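Local coordinates for phosphatidylserine synthase (Haemophilus influenzae, PDB 3HSI), which is a member of the phospholipase D superfamily of enzymes, with two PLD-type sequence regions in one chain, at residues Ala36-Gln41 / Asp173-Ile178; Gln41-Ile46 / Leu70-Arg75. One frame throughout, in Å; residues are numbered along the deposited sequence.

Contact 1: Ala36-Gln41 / Asp173-Ile178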
ATOM      1  N   ALA C  36     -31.699  -8.439  14.490  1.00 22.09           N
ATOM      2  CA  ALA C  36     -32.333  -9.429  15.334  1.00 22.60           C
ATOM      3  C   ALA C  36     -32.813 -10.608  14.503  1.00 22.40           C
ATOM      4  O   ALA C  36     -32.585 -11.738  14.899  1.00 22.70           O
ATOM      5  CB  ALA C  36     -33.502  -8.806  16.161  1.00 21.96           C
ATOM      6  N   GLU C  37     -33.455 -10.345  13.360  1.00 22.91           N
ATOM      7  CA  GLU C  37     -33.802 -11.395  12.379  1.00 23.41           C
ATOM      8  C   GLU C  37     -32.575 -12.189  11.907  1.00 22.35           C
ATOM      9  O   GLU C  37     -32.608 -13.417  11.784  1.00 21.82           O
ATOM     10  CB  GLU C  37     -34.504 -10.799  11.143  1.00 23.96           C
ATOM     11  CG  GLU C  37     -35.938 -10.424  11.373  1.00 30.38           C
ATOM     12  CD  GLU C  37     -36.687  -9.958  10.113  1.00 36.60           C
ATOM     13  OE1 GLU C  37     -36.242 -10.190   8.949  1.00 35.24           O
ATOM     14  OE2 GLU C  37     -37.764  -9.353  10.321  1.00 41.17           O
ATOM     15  N   PHE C  38     -31.496 -11.471  11.638  1.00 21.24           N
ATOM     16  CA  PHE C  38     -30.249 -12.075  11.215  1.00 21.73           C
ATOM     17  C   PHE C  38     -29.723 -13.077  12.255  1.00 21.81           C
ATOM     18  O   PHE C  38     -29.395 -14.216  11.921  1.00 21.58           O
ATOM     19  CB  PHE C  38     -29.226 -10.933  10.962  1.00 22.48           C
ATOM     20  CG  PHE C  38     -27.839 -11.402  10.572  1.00 23.75           C
ATOM     21  CD1 PHE C  38     -27.650 -12.288   9.488  1.00 25.33           C
ATOM     22  CD2 PHE C  38     -26.732 -10.915  11.239  1.00 23.01           C
ATOM     23  CE1 PHE C  38     -26.335 -12.704   9.105  1.00 26.73           C
ATOM     24  CE2 PHE C  38     -25.432 -11.323  10.892  1.00 24.26           C
ATOM     25  CZ  PHE C  38     -25.222 -12.210   9.820  1.00 23.43           C
ATOM     26  N   LYS C  39     -29.631 -12.642  13.514  1.00 21.93           N
ATOM     27  CA  LYS C  39     -29.319 -13.536  14.607  1.00 21.87           C
ATOM     28  C   LYS C  39     -30.260 -14.751  14.636  1.00 22.07           C
ATOM     29  O   LYS C  39     -29.831 -15.884  14.771  1.00 22.16           O
ATOM     30  CB  LYS C  39     -29.405 -12.813  15.941  1.00 21.73           C
ATOM     31  CG  LYS C  39     -29.009 -13.738  17.092  1.00 21.87           C
ATOM     32  CD  LYS C  39     -29.058 -13.076  18.438  1.00 24.59           C
ATOM     33  CE  LYS C  39     -28.782 -14.082  19.506  1.00 24.63           C
ATOM     34  NZ  LYS C  39     -29.009 -13.486  20.857  1.00 25.80           N
ATOM     35  N   THR C  40     -31.553 -14.516  14.514  1.00 22.60           N
ATOM     36  CA  THR C  40     -32.492 -15.633  14.542  1.00 23.27           C
ATOM     37  C   THR C  40     -32.258 -16.626  13.393  1.00 23.37           C
ATOM     38  O   THR C  40     -32.261 -17.833  13.610  1.00 23.75           O
ATOM     39  CB  THR C  40     -33.894 -15.083  14.522  1.00 23.48           C
ATOM     40  OG1 THR C  40     -33.965 -14.086  15.551  1.00 25.54           O
ATOM     41  CG2 THR C  40     -34.930 -16.197  14.810  1.00 22.17           C
ATOM     42  N   GLN C  41     -32.046 -16.105  12.183  1.00 23.13           N
ATOM     43  CA  GLN C  41     -31.744 -16.946  11.028  1.00 24.03           C
ATOM     44  C   GLN C  41     -30.464 -17.775  11.188  1.00 22.87           C
ATOM     45  O   GLN C  41     -30.495 -18.978  10.977  1.00 22.99           O
ATOM     46  CB  GLN C  41     -31.725 -16.145   9.710  1.00 23.63           C
ATOM     47  CG  GLN C  41     -33.099 -15.935   9.094  1.00 27.56           C
ATOM     48  CD  GLN C  41     -33.979 -17.177   9.132  1.00 30.83           C
ATOM     49  OE1 GLN C  41     -33.603 -18.235   8.652  1.00 32.81           O
ATOM     50  NE2 GLN C  41     -35.145 -17.050   9.733  1.00 33.11           N
ATOM     51  N   ASP C 173     -26.780  -3.737   9.215  1.00 22.63           N
ATOM     52  CA  ASP C 173     -26.239  -4.230   7.963  1.00 23.87           C
ATOM     53  C   ASP C 173     -27.412  -4.709   7.089  1.00 24.71           C
ATOM     54  O   ASP C 173     -28.612  -4.501   7.439  1.00 23.58           O
ATOM     55  CB  ASP C 173     -25.196  -5.356   8.240  1.00 24.61           C
ATOM     56  CG  ASP C 173     -24.038  -5.369   7.228  1.00 27.18           C
ATOM     57  OD1 ASP C 173     -24.299  -5.630   6.048  1.00 31.36           O
ATOM     58  OD2 ASP C 173     -22.866  -5.128   7.597  1.00 28.62           O
ATOM     59  N   ARG C 174     -27.081  -5.340   5.957  1.00 24.37           N
ATOM     60  CA  ARG C 174     -28.083  -5.985   5.121  1.00 24.72           C
ATOM     61  C   ARG C 174     -27.893  -7.477   5.143  1.00 24.30           C
ATOM     62  O   ARG C 174     -26.790  -7.942   5.342  1.00 23.64           O
ATOM     63  CB  ARG C 174     -27.969  -5.507   3.686  1.00 25.46           C
ATOM     64  CG  ARG C 174     -28.503  -4.136   3.474  1.00 27.76           C
ATOM     65  CD  ARG C 174     -28.196  -3.699   2.068  1.00 29.61           C
ATOM     66  NE  ARG C 174     -29.038  -4.363   1.079  1.00 28.76           N
ATOM     67  CZ  ARG C 174     -28.682  -4.571  -0.187  1.00 29.12           C
ATOM     68  NH1 ARG C 174     -27.488  -4.195  -0.623  1.00 31.10           N
ATOM     69  NH2 ARG C 174     -29.535  -5.127  -1.030  1.00 30.61           N
ATOM     70  N   TYR C 175     -28.976  -8.238   4.959  1.00 23.67           N
ATOM     71  CA  TYR C 175     -28.903  -9.690   5.120  1.00 23.10           C
ATOM     72  C   TYR C 175     -29.769 -10.342   4.072  1.00 23.27           C
ATOM     73  O   TYR C 175     -30.964 -10.041   3.978  1.00 22.15           O
ATOM     74  CB  TYR C 175     -29.390 -10.117   6.535  1.00 23.68           C
ATOM     75  CG  TYR C 175     -29.076  -9.082   7.597  1.00 21.62           C
ATOM     76  CD1 TYR C 175     -27.875  -9.109   8.297  1.00 20.97           C
ATOM     77  CD2 TYR C 175     -29.957  -8.036   7.849  1.00 22.30           C
ATOM     78  CE1 TYR C 175     -27.587  -8.158   9.263  1.00 21.19           C
ATOM     79  CE2 TYR C 175     -29.669  -7.061   8.802  1.00 20.00           C
ATOM     80  CZ  TYR C 175     -28.487  -7.117   9.493  1.00 20.83           C
ATOM     81  OH  TYR C 175     -28.219  -6.126  10.409  1.00 19.87           O
ATOM     82  N   GLN C 176     -29.175 -11.232   3.281  1.00 22.99           N
ATOM     83  CA  GLN C 176     -29.937 -11.954   2.280  1.00 22.87           C
ATOM     84  C   GLN C 176     -29.785 -13.450   2.447  1.00 22.99           C
ATOM     85  O   GLN C 176     -28.673 -13.977   2.533  1.00 22.93           O
ATOM     86  CB  GLN C 176     -29.547 -11.546   0.872  1.00 22.34           C
ATOM     87  CG  GLN C 176     -29.912 -10.137   0.561  1.00 23.86           C
ATOM     88  CD  GLN C 176     -28.873  -9.172   1.069  1.00 23.78           C
ATOM     89  OE1 GLN C 176     -27.702  -9.531   1.210  1.00 28.18           O
ATOM     90  NE2 GLN C 176     -29.287  -7.943   1.360  1.00 22.94           N
ATOM     91  N   LYS C 177     -30.923 -14.119   2.482  1.00 22.63           N
ATOM     92  CA  LYS C 177     -30.961 -15.564   2.545  1.00 23.28           C
ATOM     93  C   LYS C 177     -31.348 -16.132   1.170  1.00 23.30           C
ATOM     94  O   LYS C 177     -32.394 -15.782   0.610  1.00 22.95           O
ATOM     95  CB  LYS C 177     -31.951 -16.029   3.635  1.00 23.28           C
ATOM     96  CG  LYS C 177     -31.596 -17.396   4.177  1.00 24.60           C
ATOM     97  CD  LYS C 177     -32.784 -18.267   4.373  1.00 26.35           C
ATOM     98  CE  LYS C 177     -33.765 -17.695   5.310  1.00 27.47           C
ATOM     99  NZ  LYS C 177     -34.681 -18.792   5.723  1.00 31.75           N
ATOM    100  N   ILE C 178     -30.461 -16.953   0.604  1.00 23.44           N
ATOM    101  CA  ILE C 178     -30.700 -17.592  -0.677  1.00 23.62           C
ATOM    102  C   ILE C 178     -30.564 -19.104  -0.567  1.00 24.18           C
ATOM    103  O   ILE C 178     -29.486 -19.645  -0.289  1.00 23.31           O
ATOM    104  CB  ILE C 178     -29.763 -17.065  -1.803  1.00 24.00           C
ATOM    105  CG1 ILE C 178     -29.899 -15.560  -1.960  1.00 24.04           C
ATOM    106  CG2 ILE C 178     -30.105 -17.724  -3.130  1.00 21.27           C
ATOM    107  CD1 ILE C 178     -28.576 -14.874  -2.341  1.00 28.97           C
TER
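Helix 35-48 lies over strand 171-179 with the CA atoms of Phe38 and Tyr175 6.7 Å apart, the gap opening to 8.6 Å between the CA atoms of Gln41 and Lys177. The two rings meet as an offset stack, centroids 4.6 Å apart and planes at 26°. Close approach is confined to one side of the tyrosine: its CD1 sits over the phenylalanine face, 3.2 Å from Phe38 CG, while Phe38 CB makes a CH-pi contact over the Tyr175 face. With CG trans to the backbone N (chi1 177°), the Phe38 ring is turned so that one face meets Tyr175 CD1. Along the strand, Tyr175 and Lys177 present their side chains to the helix as residues two apart do, and the packing is that of an alpha/beta layered fold: strand 171-179 runs between strands 29-31 and 151-155, whose Leu153 also touches Phe38. The tyrosine is pinned at its far end, because Asp173 N donates to Tyr175 OH at 3.0 Å, and Asp173 C lies over the rim of the ring's other face. One turn along the helix, Lys177 NZ gives a hydrogen bond of 3.2 Å to Gln41 OE1, arriving from above the amide's carbonyl plane, 65° out of it.

Contact 2: Gln41-Ile46 / Leu70-Arg75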
ATOM      1  N   GLN C  41     -32.046 -16.105  12.183  1.00 23.13           N
ATOM      2  CA  GLN C  41     -31.744 -16.946  11.028  1.00 24.03           C
ATOM      3  C   GLN C  41     -30.464 -17.775  11.188  1.00 22.87           C
ATOM      4  O   GLN C  41     -30.495 -18.978  10.977  1.00 22.99           O
ATOM      5  CB  GLN C  41     -31.725 -16.145   9.710  1.00 23.63           C
ATOM      6  CG  GLN C  41     -33.099 -15.935   9.094  1.00 27.56           C
ATOM      7  CD  GLN C  41     -33.979 -17.177   9.132  1.00 30.83           C
ATOM      8  OE1 GLN C  41     -33.603 -18.235   8.652  1.00 32.81           O
ATOM      9  NE2 GLN C  41     -35.145 -17.050   9.733  1.00 33.11           N
ATOM     10  N   ILE C  42     -29.369 -17.148  11.601  1.00 23.20           N
ATOM     11  CA  ILE C  42     -28.126 -17.880  11.905  1.00 23.27           C
ATOM     12  C   ILE C  42     -28.432 -19.084  12.805  1.00 23.77           C
ATOM     13  O   ILE C  42     -28.136 -20.206  12.451  1.00 23.56           O
ATOM     14  CB  ILE C  42     -27.044 -16.989  12.564  1.00 23.61           C
ATOM     15  CG1 ILE C  42     -26.564 -15.925  11.589  1.00 21.54           C
ATOM     16  CG2 ILE C  42     -25.834 -17.838  13.037  1.00 21.91           C
ATOM     17  CD1 ILE C  42     -25.873 -14.785  12.301  1.00 21.48           C
ATOM     18  N   ILE C  43     -29.058 -18.838  13.941  1.00 24.08           N
ATOM     19  CA  ILE C  43     -29.389 -19.898  14.873  1.00 24.74           C
ATOM     20  C   ILE C  43     -30.234 -21.036  14.267  1.00 25.04           C
ATOM     21  O   ILE C  43     -29.891 -22.209  14.405  1.00 24.55           O
ATOM     22  CB  ILE C  43     -30.047 -19.342  16.133  1.00 25.11           C
ATOM     23  CG1 ILE C  43     -29.035 -18.451  16.864  1.00 25.29           C
ATOM     24  CG2 ILE C  43     -30.543 -20.504  17.033  1.00 23.91           C
ATOM     25  CD1 ILE C  43     -29.585 -17.755  18.126  1.00 26.21           C
ATOM     26  N   GLU C  44     -31.294 -20.675  13.555  1.00 25.05           N
ATOM     27  CA  GLU C  44     -32.196 -21.643  12.934  1.00 25.30           C
ATOM     28  C   GLU C  44     -31.477 -22.496  11.858  1.00 24.67           C
ATOM     29  O   GLU C  44     -31.702 -23.732  11.720  1.00 22.94           O
ATOM     30  CB  GLU C  44     -33.332 -20.856  12.289  1.00 26.49           C
ATOM     31  CG  GLU C  44     -34.531 -21.664  11.950  1.00 31.98           C
ATOM     32  CD  GLU C  44     -35.704 -20.804  11.496  1.00 37.82           C
ATOM     33  OE1 GLU C  44     -35.624 -19.558  11.602  1.00 41.48           O
ATOM     34  OE2 GLU C  44     -36.716 -21.381  11.034  1.00 39.82           O
ATOM     35  N   LEU C  45     -30.618 -21.828  11.103  1.00 22.74           N
ATOM     36  CA  LEU C  45     -29.854 -22.482  10.051  1.00 23.04           C
ATOM     37  C   LEU C  45     -28.794 -23.445  10.616  1.00 23.31           C
ATOM     38  O   LEU C  45     -28.602 -24.553  10.063  1.00 23.59           O
ATOM     39  CB  LEU C  45     -29.209 -21.443   9.112  1.00 22.89           C
ATOM     40  CG  LEU C  45     -30.229 -20.807   8.158  1.00 23.55           C
ATOM     41  CD1 LEU C  45     -29.537 -19.754   7.319  1.00 22.66           C
ATOM     42  CD2 LEU C  45     -30.965 -21.877   7.288  1.00 18.66           C
ATOM     43  N   ILE C  46     -28.147 -23.053  11.720  1.00 22.37           N
ATOM     44  CA  ILE C  46     -27.157 -23.912  12.375  1.00 22.62           C
ATOM     45  C   ILE C  46     -27.847 -25.166  12.920  1.00 23.21           C
ATOM     46  O   ILE C  46     -27.370 -26.284  12.677  1.00 23.05           O
ATOM     47  CB  ILE C  46     -26.381 -23.181  13.498  1.00 22.32           C
ATOM     48  CG1 ILE C  46     -25.403 -22.145  12.906  1.00 23.12           C
ATOM     49  CG2 ILE C  46     -25.600 -24.174  14.381  1.00 21.83           C
ATOM     50  CD1 ILE C  46     -24.879 -21.145  13.941  1.00 20.31           C
ATOM     51  N   LEU C  70     -21.364 -19.856  18.788  1.00 24.37           N
ATOM     52  CA  LEU C  70     -20.412 -20.975  18.822  1.00 23.76           C
ATOM     53  C   LEU C  70     -20.973 -22.162  19.599  1.00 23.33           C
ATOM     54  O   LEU C  70     -20.748 -23.314  19.220  1.00 22.41           O
ATOM     55  CB  LEU C  70     -19.073 -20.531  19.378  1.00 24.21           C
ATOM     56  CG  LEU C  70     -17.916 -21.524  19.279  1.00 25.80           C
ATOM     57  CD1 LEU C  70     -17.791 -22.044  17.841  1.00 28.55           C
ATOM     58  CD2 LEU C  70     -16.605 -20.892  19.750  1.00 25.26           C
ATOM     59  N   ASP C  71     -21.716 -21.876  20.668  1.00 23.64           N
ATOM     60  CA  ASP C  71     -22.471 -22.906  21.402  1.00 23.97           C
ATOM     61  C   ASP C  71     -23.447 -23.690  20.535  1.00 23.87           C
ATOM     62  O   ASP C  71     -23.567 -24.907  20.702  1.00 23.39           O
ATOM     63  CB  ASP C  71     -23.249 -22.295  22.552  1.00 24.47           C
ATOM     64  CG  ASP C  71     -22.370 -21.948  23.712  1.00 27.25           C
ATOM     65  OD1 ASP C  71     -21.257 -22.516  23.804  1.00 30.76           O
ATOM     66  OD2 ASP C  71     -22.777 -21.096  24.524  1.00 31.17           O
ATOM     67  N   GLU C  72     -24.162 -22.987  19.648  1.00 23.56           N
ATOM     68  CA  GLU C  72     -25.046 -23.638  18.680  1.00 23.85           C
ATOM     69  C   GLU C  72     -24.288 -24.589  17.757  1.00 23.23           C
ATOM     70  O   GLU C  72     -24.768 -25.698  17.494  1.00 22.29           O
ATOM     71  CB  GLU C  72     -25.866 -22.638  17.856  1.00 23.94           C
ATOM     72  CG  GLU C  72     -26.875 -21.805  18.657  1.00 26.78           C
ATOM     73  CD  GLU C  72     -28.009 -22.603  19.249  1.00 29.74           C
ATOM     74  OE1 GLU C  72     -28.303 -23.740  18.803  1.00 31.14           O
ATOM     75  OE2 GLU C  72     -28.616 -22.082  20.204  1.00 34.23           O
ATOM     76  N   ILE C  73     -23.105 -24.161  17.298  1.00 23.41           N
ATOM     77  CA  ILE C  73     -22.250 -24.972  16.422  1.00 23.68           C
ATOM     78  C   ILE C  73     -21.851 -26.272  17.106  1.00 24.23           C
ATOM     79  O   ILE C  73     -21.993 -27.344  16.533  1.00 23.73           O
ATOM     80  CB  ILE C  73     -20.927 -24.236  16.040  1.00 24.35           C
ATOM     81  CG1 ILE C  73     -21.221 -22.955  15.263  1.00 24.11           C
ATOM     82  CG2 ILE C  73     -19.970 -25.182  15.233  1.00 24.22           C
ATOM     83  CD1 ILE C  73     -21.600 -23.169  13.832  1.00 23.84           C
ATOM     84  N   TYR C  74     -21.335 -26.160  18.333  1.00 24.95           N
ATOM     85  CA  TYR C  74     -20.805 -27.306  19.062  1.00 25.47           C
ATOM     86  C   TYR C  74     -21.939 -28.271  19.353  1.00 26.15           C
ATOM     87  O   TYR C  74     -21.752 -29.473  19.321  1.00 25.37           O
ATOM     88  CB  TYR C  74     -20.112 -26.865  20.358  1.00 26.33           C
ATOM     89  CG  TYR C  74     -18.650 -26.537  20.163  1.00 27.53           C
ATOM     90  CD1 TYR C  74     -17.677 -27.543  20.242  1.00 28.00           C
ATOM     91  CD2 TYR C  74     -18.236 -25.240  19.924  1.00 28.61           C
ATOM     92  CE1 TYR C  74     -16.330 -27.266  20.059  1.00 29.28           C
ATOM     93  CE2 TYR C  74     -16.882 -24.949  19.728  1.00 32.54           C
ATOM     94  CZ  TYR C  74     -15.939 -25.971  19.806  1.00 31.52           C
ATOM     95  OH  TYR C  74     -14.616 -25.702  19.620  1.00 32.86           O
ATOM     96  N   ARG C  75     -23.123 -27.731  19.616  1.00 26.47           N
ATOM     97  CA  ARG C  75     -24.268 -28.577  19.870  1.00 28.19           C
ATOM     98  C   ARG C  75     -24.613 -29.427  18.634  1.00 28.00           C
ATOM     99  O   ARG C  75     -24.801 -30.638  18.771  1.00 28.02           O
ATOM    100  CB  ARG C  75     -25.448 -27.737  20.368  1.00 28.46           C
ATOM    101  CG  ARG C  75     -26.749 -28.490  20.569  1.00 33.79           C
ATOM    102  CD  ARG C  75     -27.849 -27.477  20.919  1.00 42.86           C
ATOM    103  NE  ARG C  75     -29.237 -27.942  20.747  1.00 47.87           N
ATOM    104  CZ  ARG C  75     -29.858 -28.120  19.575  1.00 50.82           C
ATOM    105  NH1 ARG C  75     -29.218 -27.940  18.412  1.00 51.06           N
ATOM    106  NH2 ARG C  75     -31.130 -28.517  19.569  1.00 52.30           N
TER
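Ile46 makes the tight part of this helix-helix contact: its CG2 methyl rests against the backbone of Glu72, 3.6 Å from Glu72 O, and 3.8 Å from Glu72 CB. That methyl stands trans to its own backbone N, while CG1 is anti to the carbonyl carbon and beside the backbone N (chi1 -71°) and carries CD1 to Ile73, where the two CD1 methyls meet at 3.9 Å with the side chains crossing at about a right angle. Ile73 starts off to one side, and it is the end of its chain that closes on Ile46. The short segments run nearly parallel, 9° apart in direction with axes 9.8 Å from each other, as in an alpha-beta-alpha unit: strand 52-56 lies between helices 35-48 and 64-79 in the chain and belongs to the sheet beneath, whose Phe148 also touches Ile46. Toward the partly exposed side the packing thins. Here Ile43 offers just its CG2, 4.0 Å from Glu72 CD, to a glutamate whose chain bends at chi2. The carboxylate's strongest partner is Arg47, one residue beyond Ile46, which forms a salt bridge with Glu72 OE2; the charge would thus be offset beside the aliphatic surface. Ile43 also leans on Glu68 and Ile69.

Contacts 1 and 2 illustrate how one helix can serve two neighbours at once. Both draw on helix 35-48, with centres 13 Å apart, and Gln41 belongs to both, though its side chain works in contact 1 and takes no part in packing against 70-75. The earlier turns meet strand 171-179, 132 residues away in sequence, whereas the later turns meet helix 64-79, only 24 residues on; a distant and a nearer part of the chain are therefore joined by a single element. A salt bridge from Lys39 to Glu68 also joins the two helices. Strand 151-155, beside contact 1, falls within the phospholipase D active-site sequence motif. Contact 1 lies about 14 Å from the chain's centre, contact 2 about 22 Å.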